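Local structure of uncharacterized protein (Bacteroides uniformis, 4Q5K) at residues 176-181 with 189-194; 88-93 with 118-123; 82-87 with 128-133. The protein probably cleaves the amide bond between N-acetylmuramic acid and L-alanine in cell-wall peptidoglycan fragments, and binds a disaccharide ending in an anhydro-muramic acid. All coordinates share one frame; numbering follows the deposited sequence.

Interaction 1 of 3, residues 176-181 with 189-194; sequences IIAITT and AHMGIA. With NA (sodium ion), chain C; 2YP ((2R)-2-[[(1R,2S,3R,4R,5R)-4-acetamido-2-[(2S,3R,4R,5S,6R)-3-acetamido-6-(hydroxymethyl)-4,5-bis(oxidanyl)oxan-2-yl]oxy-6,8-dioxabicyclo[3.2.1]octan-3-yl]oxy]propanoic acid), chain B.
I177 and G192 sit opposite each other in a beta hairpin whose arms, strands 176-181 and 188-197, run antiparallel within the large sheet of this amidase-like fold. Their bonding is reciprocal: I177 N gives a nearly straight bond to G192 O (2.8 Å), and G192 N returns one to I177 O. This part of the hairpin is wholly buried. On the face shared by I176, A178 and M191, the selenomethionine methyl, bent round at chi3 (80°), lies 3.9 Å from I176 CG2, and helices 41-53 and 91-100 cover that side. On the other face I177 packs along the backbone and methyl of A194, with I233 of the adjacent strand 230-238 beside it and L220 of helix 220-226 against it.

Toward the turn the pairing shifts by one residue and the packing opens to solvent at A189. A189 N, rather than H190 N, bonds to I179 O, while I179 N bonds to H190 O, an arrangement close to a classic beta bulge. A189 meets T181 mainly through its methyl, and T181 O binds a sodium ion, its site completed by T183 O, L186 O and three waters. H190 runs alongside I179, its CD2 3.9 Å from I179 CD1. With C41 against it and its NE2 bonded to H205, it is consistent with the histidine of a clan CA Cys-His pair. Its ND1 stands 3.8 Å from carboxylate atom O of the bound disaccharide.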
# COMPACT_ATOMS: atom_id res chain seq x y z
N ILE A 176 -7.04 -4.68 -1.72
CA ILE A 176 -6.03 -3.65 -1.74
C ILE A 176 -5.57 -3.44 -3.16
O ILE A 176 -5.15 -4.38 -3.86
CB ILE A 176 -4.85 -4.06 -0.82
CG1 ILE A 176 -5.32 -4.17 0.64
CG2 ILE A 176 -3.69 -3.12 -0.94
CD1 ILE A 176 -4.37 -4.91 1.54
N ILE A 177 -5.65 -2.18 -3.60
CA ILE A 177 -5.29 -1.79 -4.95
C ILE A 177 -4.00 -1.01 -4.91
O ILE A 177 -3.90 0.00 -4.21
CB ILE A 177 -6.39 -0.92 -5.56
CG1 ILE A 177 -7.75 -1.61 -5.51
CG2 ILE A 177 -6.00 -0.45 -6.95
CD1 ILE A 177 -7.82 -2.94 -6.19
N ALA A 178 -3.00 -1.47 -5.65
CA ALA A 178 -1.72 -0.79 -5.80
C ALA A 178 -1.60 -0.33 -7.26
O ALA A 178 -1.66 -1.15 -8.18
CB ALA A 178 -0.56 -1.70 -5.40
N ILE A 179 -1.46 0.98 -7.46
CA ILE A 179 -1.48 1.57 -8.79
C ILE A 179 -0.05 1.58 -9.34
O ILE A 179 0.85 2.20 -8.76
CB ILE A 179 -2.13 2.98 -8.76
CG1 ILE A 179 -3.59 2.89 -8.29
CG2 ILE A 179 -1.98 3.65 -10.10
CD1 ILE A 179 -4.31 4.20 -8.15
N THR A 180 0.14 0.89 -10.45
CA THR A 180 1.42 0.78 -11.10
C THR A 180 1.70 2.06 -11.87
O THR A 180 0.78 2.79 -12.23
CB THR A 180 1.46 -0.48 -12.00
OG1 THR A 180 0.42 -0.42 -12.99
CG2 THR A 180 1.24 -1.72 -11.18
N THR A 181 2.99 2.30 -12.16
CA THR A 181 3.40 3.60 -12.69
C THR A 181 4.57 3.52 -13.64
O THR A 181 5.47 2.71 -13.47
CB THR A 181 3.72 4.59 -11.53
OG1 THR A 181 4.14 5.83 -12.07
CG2 THR A 181 4.83 4.08 -10.60
N ALA A 189 2.71 3.95 -7.38
CA ALA A 189 2.57 5.37 -7.06
C ALA A 189 1.47 5.73 -6.08
O ALA A 189 1.49 6.83 -5.54
CB ALA A 189 2.34 6.14 -8.35
N HIS A 190 0.51 4.84 -5.85
CA HIS A 190 -0.65 5.16 -5.06
C HIS A 190 -1.32 3.84 -4.68
O HIS A 190 -1.14 2.84 -5.34
CB HIS A 190 -1.59 6.08 -5.86
CG HIS A 190 -2.72 6.65 -5.05
ND1 HIS A 190 -2.56 7.06 -3.75
CD2 HIS A 190 -4.02 6.86 -5.35
CE1 HIS A 190 -3.71 7.52 -3.29
NE2 HIS A 190 -4.61 7.41 -4.25
N MSE A 191 -2.13 3.88 -3.64
CA MSE A 191 -2.85 2.71 -3.14
C MSE A 191 -4.19 3.10 -2.58
O MSE A 191 -4.39 4.25 -2.18
CB MSE A 191 -2.08 2.03 -1.98
CG MSE A 191 -0.68 1.71 -2.23
SE MSE A 191 0.16 0.93 -0.76
CE MSE A 191 -0.54 -0.84 -1.06
N GLY A 192 -5.08 2.12 -2.49
CA GLY A 192 -6.36 2.30 -1.83
C GLY A 192 -7.09 0.98 -1.69
O GLY A 192 -6.51 -0.08 -1.90
N ILE A 193 -8.36 1.09 -1.33
CA ILE A 193 -9.20 -0.07 -1.04
C ILE A 193 -10.38 -0.07 -2.00
O ILE A 193 -11.05 0.96 -2.18
CB ILE A 193 -9.70 -0.05 0.44
CG1 ILE A 193 -8.50 -0.10 1.40
CG2 ILE A 193 -10.64 -1.21 0.70
CD1 ILE A 193 -8.80 0.26 2.82
N ALA A 194 -10.62 -1.22 -2.64
CA ALA A 194 -11.71 -1.35 -3.60
C ALA A 194 -13.08 -1.21 -2.93
O ALA A 194 -13.33 -1.80 -1.89
CB ALA A 194 -11.62 -2.70 -4.29
NA NA C . 8.02 2.52 -13.21
C1 2YP B . 5.75 5.31 0.75
O1 2YP B . 5.44 6.00 -0.41
C2 2YP B . 7.26 5.41 0.92
C3 2YP B . 7.69 4.85 2.28
O3 2YP B . 9.03 5.24 2.52
C4 2YP B . 6.82 5.36 3.42
OAC 2YP B . 8.35 6.54 -1.45
CAB 2YP B . 8.39 5.31 -1.28
CAA 2YP B . 8.93 4.39 -2.32
N2 2YP B . 7.94 4.72 -0.16
O4 2YP B . 7.08 4.59 4.59
C5 2YP B . 5.34 5.22 3.06
C6 2YP B . 4.41 5.79 4.12
O6 2YP B . 4.61 7.19 4.34
O5 2YP B . 5.09 5.92 1.83
CA4 2YP B . 4.14 5.79 -0.98
CA3 2YP B . 3.99 6.93 -1.98
OAH 2YP B . 2.61 7.30 -2.08
CAI 2YP B . 2.36 8.61 -1.55
CAJ 2YP B . 2.26 8.53 -0.03
CAL 2YP B . 1.12 9.21 -2.21
OAM 2YP B . 0.51 10.12 -1.64
O 2YP B . 0.81 8.70 -3.33
CA5 2YP B . 4.04 4.41 -1.64
OA5 2YP B . 5.02 4.33 -2.71
CA6 2YP B . 2.74 4.18 -2.39
OA6 2YP B . 3.03 4.66 -3.72
CA1 2YP B . 4.39 5.09 -3.71
CA2 2YP B . 4.52 6.58 -3.38
NAD 2YP B . 5.90 7.01 -3.55
CAE 2YP B . 6.31 7.77 -4.55
OAG 2YP B . 5.54 8.17 -5.41
CAF 2YP B . 7.77 8.10 -4.56
O HOH W 1 8.31 2.42 -15.57
O HOH W 2 10.41 1.74 -13.19
O HOH W 3 7.55 0.10 -13.28

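Interaction 2 of 3, residues 88-93 with 118-123; sequences LHYIAD and LSISYM. With 2YP ((2R)-2-[[(1R,2S,3R,4R,5R)-4-acetamido-2-[(2S,3R,4R,5S,6R)-3-acetamido-6-(hydroxymethyl)-4,5-bis(oxidanyl)oxan-2-yl]oxy-6,8-dioxabicyclo[3.2.1]octan-3-yl]oxy]propanoic acid), chain B.
The ring of Y90 is sandwiched between I120 and M123, each covering one of its faces. I120 brings up CG2, which sits almost squarely over the ring centre, 3.3 Å from the centroid, a tight CH-pi contact. The selenium of M123 lies over the other face but offset toward the rim, with SE 4.1 Å from the same centroid, in a Met-aromatic contact. Both aliphatic chains run past the tyrosine in the opposite sense, and with both faces occupied the ring has little freedom to turn about its CB-CG bond. At its end, Y90 OH accepts a hydrogen bond from M123 N (2.9 Å, 165° at the hydrogen) and is also bonded to E147 of helix 137-150.

Y90 occupies the N-cap position of helix 91-100, and M123 lies in the first turn of the short helix 122-125; the contact therefore joins the starts of two helices, their segments running in nearly opposite directions. In the first turn of helix 91-100, the methyl of A92 extends the apolar seam, 3.8 Å from L118 CD1 and a little farther from I120 CD1.

H89 meets M123 at about a right angle. Because M123 bends at chi3 (74°), its methyl CE comes back over one face of the imidazole, while SE reaches H89 CB. The ring edge serves the sugar: H89 ND1 and O3 of the disaccharide are 2.6 Å apart in a hydrogen bond whose donor could be either. With NE2 bonded to Y84 O as well, both ring nitrogens are engaged, which limits the ring's rotation. From the backbone, H89 O accepts a hydrogen bond from the acetamido N2 of the same sugar (2.9 Å).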
# COMPACT_ATOMS: atom_id res chain seq x y z
N LEU A 88 9.29 -1.49 4.87
CA LEU A 88 9.04 -1.97 3.51
C LEU A 88 8.60 -0.83 2.61
O LEU A 88 7.45 -0.73 2.18
CB LEU A 88 8.02 -3.11 3.54
CG LEU A 88 8.56 -4.35 4.27
CD1 LEU A 88 7.42 -5.20 4.80
CD2 LEU A 88 9.44 -5.12 3.33
N HIS A 89 9.56 0.01 2.27
CA HIS A 89 9.32 1.24 1.52
C HIS A 89 8.70 1.03 0.16
O HIS A 89 7.84 1.79 -0.27
CB HIS A 89 10.63 2.02 1.36
CG HIS A 89 11.22 2.46 2.65
ND1 HIS A 89 10.61 3.41 3.44
CD2 HIS A 89 12.33 2.07 3.31
CE1 HIS A 89 11.32 3.58 4.54
NE2 HIS A 89 12.38 2.79 4.47
N TYR A 90 9.20 0.03 -0.57
CA TYR A 90 8.69 -0.25 -1.91
C TYR A 90 7.52 -1.23 -1.82
O TYR A 90 7.59 -2.26 -1.18
CB TYR A 90 9.77 -0.83 -2.77
CG TYR A 90 10.81 0.18 -3.17
CD1 TYR A 90 10.50 1.21 -4.06
CD2 TYR A 90 12.11 0.09 -2.69
CE1 TYR A 90 11.46 2.11 -4.47
CE2 TYR A 90 13.07 1.01 -3.10
CZ TYR A 90 12.76 2.01 -3.99
OH TYR A 90 13.71 2.91 -4.47
N ILE A 91 6.43 -0.92 -2.52
CA ILE A 91 5.22 -1.73 -2.42
C ILE A 91 5.45 -3.14 -2.97
O ILE A 91 4.91 -4.09 -2.42
CB ILE A 91 4.01 -1.01 -3.03
CG1 ILE A 91 3.76 0.30 -2.27
CG2 ILE A 91 2.80 -1.87 -3.02
CD1 ILE A 91 3.69 0.22 -0.75
N ALA A 92 6.31 -3.32 -3.99
CA ALA A 92 6.60 -4.71 -4.41
C ALA A 92 7.13 -5.52 -3.24
O ALA A 92 6.78 -6.68 -3.08
CB ALA A 92 7.62 -4.74 -5.54
N ASP A 93 7.97 -4.89 -2.43
CA ASP A 93 8.61 -5.55 -1.27
C ASP A 93 7.57 -5.81 -0.17
O ASP A 93 7.57 -6.86 0.46
CB ASP A 93 9.75 -4.65 -0.77
CG ASP A 93 10.85 -5.38 -0.04
OD1 ASP A 93 10.85 -6.62 0.03
OD2 ASP A 93 11.72 -4.64 0.45
N LEU A 118 9.84 -5.48 -12.97
CA LEU A 118 10.15 -4.42 -12.02
C LEU A 118 11.52 -3.79 -12.33
O LEU A 118 12.48 -4.47 -12.69
CB LEU A 118 10.15 -4.97 -10.60
CG LEU A 118 8.85 -5.56 -10.09
CD1 LEU A 118 9.06 -6.22 -8.73
CD2 LEU A 118 7.77 -4.51 -9.97
N SER A 119 11.54 -2.47 -12.22
CA SER A 119 12.77 -1.68 -12.30
C SER A 119 12.68 -0.63 -11.19
O SER A 119 11.93 0.35 -11.28
CB SER A 119 12.93 -1.09 -13.70
OG SER A 119 14.08 -0.31 -13.78
N ILE A 120 13.42 -0.88 -10.11
CA ILE A 120 13.25 -0.14 -8.87
C ILE A 120 14.57 0.49 -8.46
O ILE A 120 15.55 -0.20 -8.27
CB ILE A 120 12.66 -1.07 -7.77
CG1 ILE A 120 11.20 -1.44 -8.12
CG2 ILE A 120 12.73 -0.39 -6.41
CD1 ILE A 120 10.54 -2.41 -7.14
N SER A 121 14.57 1.82 -8.37
CA SER A 121 15.76 2.61 -8.04
C SER A 121 15.44 4.03 -7.60
O SER A 121 16.35 4.80 -7.40
CB SER A 121 16.69 2.67 -9.25
OG SER A 121 16.05 3.29 -10.33
N TYR A 122 14.18 4.37 -7.42
CA TYR A 122 13.77 5.76 -7.18
C TYR A 122 14.41 6.37 -5.94
O TYR A 122 14.90 7.50 -6.01
CB TYR A 122 12.23 5.85 -7.06
CG TYR A 122 11.67 7.24 -7.01
CD1 TYR A 122 11.37 7.94 -8.17
CD2 TYR A 122 11.46 7.88 -5.79
CE1 TYR A 122 10.87 9.23 -8.10
CE2 TYR A 122 10.96 9.16 -5.73
CZ TYR A 122 10.65 9.83 -6.88
OH TYR A 122 10.13 11.09 -6.82
N MSE A 123 14.39 5.66 -4.83
CA MSE A 123 14.84 6.25 -3.57
C MSE A 123 16.34 6.53 -3.56
O MSE A 123 16.76 7.63 -3.19
CB MSE A 123 14.48 5.37 -2.39
CG MSE A 123 12.98 5.22 -2.21
SE MSE A 123 12.51 4.01 -0.78
CE MSE A 123 12.94 5.13 0.72
C1 2YP B . 5.75 5.31 0.75
O1 2YP B . 5.44 6.00 -0.41
C2 2YP B . 7.26 5.41 0.92
C3 2YP B . 7.69 4.85 2.28
O3 2YP B . 9.03 5.24 2.52
C4 2YP B . 6.82 5.36 3.42
OAC 2YP B . 8.35 6.54 -1.45
CAB 2YP B . 8.39 5.31 -1.28
CAA 2YP B . 8.93 4.39 -2.32
N2 2YP B . 7.94 4.72 -0.16
O4 2YP B . 7.08 4.59 4.59
C5 2YP B . 5.34 5.22 3.06
C6 2YP B . 4.41 5.79 4.12
O6 2YP B . 4.61 7.19 4.34
O5 2YP B . 5.09 5.92 1.83
CA4 2YP B . 4.14 5.79 -0.98
CA3 2YP B . 3.99 6.93 -1.98
OAH 2YP B . 2.61 7.30 -2.08
CAI 2YP B . 2.36 8.61 -1.55
CAJ 2YP B . 2.26 8.53 -0.03
CAL 2YP B . 1.12 9.21 -2.21
OAM 2YP B . 0.51 10.12 -1.64
O 2YP B . 0.81 8.70 -3.33
CA5 2YP B . 4.04 4.41 -1.64
OA5 2YP B . 5.02 4.33 -2.71
CA6 2YP B . 2.74 4.18 -2.39
OA6 2YP B . 3.03 4.66 -3.72
CA1 2YP B . 4.39 5.09 -3.71
CA2 2YP B . 4.52 6.58 -3.38
NAD 2YP B . 5.90 7.01 -3.55
CAE 2YP B . 6.31 7.77 -4.55
OAG 2YP B . 5.54 8.17 -5.41
CAF 2YP B . 7.77 8.10 -4.56

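Interaction 3 of 3, residues 82-87 with 128-133; sequences DGYTSR and QLYKQL. With 2YP ((2R)-2-[[(1R,2S,3R,4R,5R)-4-acetamido-2-[(2S,3R,4R,5S,6R)-3-acetamido-6-(hydroxymethyl)-4,5-bis(oxidanyl)oxan-2-yl]oxy-6,8-dioxabicyclo[3.2.1]octan-3-yl]oxy]propanoic acid), chain B.
Y84 and Q132 lie one upon the other, and they bury more surface in this contact than any other pair of residues. Q132 CB stands over the centre of the Y84 ring, 3.5 Å from the centroid. Its chain then bends at chi2 (90°) and lays the amide back across the ring margin, the two planes 26° apart, with CD 3.3 Å from Y84 CE1. The amide is fixed in turn by E25, whose OE1 takes a hydrogen bond from Q132 NE2. L133 adds CD2 against Y84 CE2 at 3.7 Å, crossing the tyrosine at about a right angle.

The contact thus fastens the loop ahead of helix 91-100, with its 3-10 turn at 84-86, to residues 130-133, and with R87 and Y130 both bonded to the sugar it lines the N-acetylglucosamine end of the bound disaccharide. Y84 OH reaches Y130 CD1 at 3.5 Å, backing a ring that presents its own hydroxyl to the sugar. Trimming Y84 to an alanine would probably open a gap under Q132 and beside L133 and leave Y130 without that lateral support. Y130 OH donates to the acetamido oxygen OAC of the disaccharide (2.8 Å), which approaches at the ring's edge. R87, bent at chi3 (-58°), sends NH1 to sugar O4, also at 2.8 Å, while E25 and E30 form salt bridges with its guanidinium.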
# COMPACT_ATOMS: atom_id res chain seq x y z
N ASP A 82 14.62 -2.72 12.38
CA ASP A 82 16.08 -2.64 12.42
C ASP A 82 16.54 -1.53 11.47
O ASP A 82 17.00 -1.79 10.35
CB ASP A 82 16.70 -3.98 12.02
CG ASP A 82 18.21 -3.99 12.15
OD1 ASP A 82 18.77 -3.06 12.77
OD2 ASP A 82 18.84 -4.90 11.58
N GLY A 83 16.36 -0.29 11.91
CA GLY A 83 16.71 0.87 11.12
C GLY A 83 15.71 1.27 10.04
O GLY A 83 14.75 0.52 9.71
N TYR A 84 15.94 2.43 9.45
CA TYR A 84 15.06 2.95 8.42
C TYR A 84 14.84 1.95 7.28
O TYR A 84 13.72 1.84 6.76
CB TYR A 84 15.67 4.22 7.87
CG TYR A 84 14.92 4.86 6.73
CD1 TYR A 84 13.69 5.48 6.95
CD2 TYR A 84 15.45 4.90 5.46
CE1 TYR A 84 13.00 6.12 5.93
CE2 TYR A 84 14.76 5.49 4.42
CZ TYR A 84 13.55 6.10 4.64
OH TYR A 84 12.92 6.70 3.59
N THR A 85 15.90 1.26 6.85
CA THR A 85 15.80 0.44 5.67
C THR A 85 15.09 -0.89 5.93
O THR A 85 14.87 -1.65 4.97
CB THR A 85 17.18 0.20 5.01
OG1 THR A 85 18.04 -0.55 5.88
CG2 THR A 85 17.84 1.54 4.64
N SER A 86 14.73 -1.19 7.19
CA SER A 86 13.91 -2.35 7.49
C SER A 86 12.43 -2.13 7.21
O SER A 86 11.67 -3.10 7.14
CB SER A 86 14.06 -2.78 8.95
OG SER A 86 13.52 -1.87 9.89
N ARG A 87 12.02 -0.87 7.08
CA ARG A 87 10.64 -0.56 6.69
C ARG A 87 10.45 -0.96 5.22
O ARG A 87 11.36 -0.75 4.41
CB ARG A 87 10.34 0.95 6.87
CG ARG A 87 8.89 1.28 7.06
CD ARG A 87 8.57 2.70 6.85
NE ARG A 87 9.33 3.58 7.74
CZ ARG A 87 9.48 4.89 7.54
NH1 ARG A 87 8.91 5.49 6.49
NH2 ARG A 87 10.21 5.62 8.37
N GLN A 128 17.52 12.99 -1.69
CA GLN A 128 17.12 14.26 -1.10
C GLN A 128 15.65 14.28 -0.70
O GLN A 128 15.25 15.09 0.13
CB GLN A 128 17.37 15.41 -2.07
CG GLN A 128 18.78 15.46 -2.65
CD GLN A 128 19.01 14.62 -3.95
OE1 GLN A 128 18.17 13.84 -4.40
NE2 GLN A 128 20.15 14.87 -4.60
N LEU A 129 14.84 13.39 -1.29
CA LEU A 129 13.41 13.37 -1.02
C LEU A 129 13.03 12.63 0.26
O LEU A 129 11.85 12.60 0.63
CB LEU A 129 12.67 12.73 -2.18
CG LEU A 129 12.86 13.40 -3.54
CD1 LEU A 129 12.02 12.64 -4.55
CD2 LEU A 129 12.46 14.88 -3.53
N TYR A 130 14.03 12.02 0.90
CA TYR A 130 13.82 11.18 2.06
C TYR A 130 14.77 11.61 3.17
O TYR A 130 15.99 11.54 3.01
CB TYR A 130 14.06 9.70 1.69
CG TYR A 130 13.13 9.21 0.60
CD1 TYR A 130 11.91 8.66 0.92
CD2 TYR A 130 13.47 9.31 -0.75
CE1 TYR A 130 11.05 8.23 -0.05
CE2 TYR A 130 12.60 8.91 -1.73
CZ TYR A 130 11.39 8.34 -1.38
OH TYR A 130 10.54 7.92 -2.38
N LYS A 131 14.21 12.04 4.30
CA LYS A 131 15.03 12.57 5.41
C LYS A 131 16.21 11.64 5.73
O LYS A 131 17.33 12.08 5.90
CB LYS A 131 14.17 12.77 6.66
CG LYS A 131 14.93 13.16 7.92
CD LYS A 131 14.05 13.08 9.15
CE LYS A 131 13.04 14.18 9.18
NZ LYS A 131 12.43 14.23 10.54
N GLN A 132 15.91 10.34 5.84
CA GLN A 132 16.86 9.33 6.32
C GLN A 132 17.81 8.82 5.26
O GLN A 132 18.66 7.98 5.54
CB GLN A 132 16.12 8.15 6.96
CG GLN A 132 15.20 8.53 8.10
CD GLN A 132 13.79 8.84 7.66
OE1 GLN A 132 13.56 9.37 6.56
NE2 GLN A 132 12.83 8.55 8.52
N LEU A 133 17.63 9.29 4.02
CA LEU A 133 18.58 9.08 2.97
C LEU A 133 19.40 10.34 2.70
O LEU A 133 20.55 10.21 2.34
CB LEU A 133 17.92 8.61 1.68
CG LEU A 133 17.08 7.31 1.76
CD1 LEU A 133 16.65 6.87 0.38
CD2 LEU A 133 17.85 6.19 2.46
C1 2YP B . 5.75 5.31 0.75
O1 2YP B . 5.44 6.00 -0.41
C2 2YP B . 7.26 5.41 0.92
C3 2YP B . 7.69 4.85 2.28
O3 2YP B . 9.03 5.24 2.52
C4 2YP B . 6.82 5.36 3.42
OAC 2YP B . 8.35 6.54 -1.45
CAB 2YP B . 8.39 5.31 -1.28
CAA 2YP B . 8.93 4.39 -2.32
N2 2YP B . 7.94 4.72 -0.16
O4 2YP B . 7.08 4.59 4.59
C5 2YP B . 5.34 5.22 3.06
C6 2YP B . 4.41 5.79 4.12
O6 2YP B . 4.61 7.19 4.34
O5 2YP B . 5.09 5.92 1.83
CA4 2YP B . 4.14 5.79 -0.98
CA3 2YP B . 3.99 6.93 -1.98
OAH 2YP B . 2.61 7.30 -2.08
CAI 2YP B . 2.36 8.61 -1.55
CAJ 2YP B . 2.26 8.53 -0.03
CAL 2YP B . 1.12 9.21 -2.21
OAM 2YP B . 0.51 10.12 -1.64
O 2YP B . 0.81 8.70 -3.33
CA5 2YP B . 4.04 4.41 -1.64
OA5 2YP B . 5.02 4.33 -2.71
CA6 2YP B . 2.74 4.18 -2.39
OA6 2YP B . 3.03 4.66 -3.72
CA1 2YP B . 4.39 5.09 -3.71
CA2 2YP B . 4.52 6.58 -3.38
NAD 2YP B . 5.90 7.01 -3.55
CAE 2YP B . 6.31 7.77 -4.55
OAG 2YP B . 5.54 8.17 -5.41
CAF 2YP B . 7.77 8.10 -4.56

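Overall arrangement
From the N terminus, the chain first lays down 82-87 and, directly after it, 88-93, so interactions 3 and 2 begin side by side. The chain then runs through helix 91-100 and strands 104-106 and 115-117 before 118-123 returns to close interaction 2; a few residues later 128-133 closes interaction 3 round it. The two loops are therefore nested, and neither crosses the other. Interaction 1 opens afterwards as a separate, local hairpin in the large sheet. It joins the rest where M191 SE packs on I91 CD1 (3.6 Å), setting helix 91-100 against the sheet. All three contacts touch the bound disaccharide.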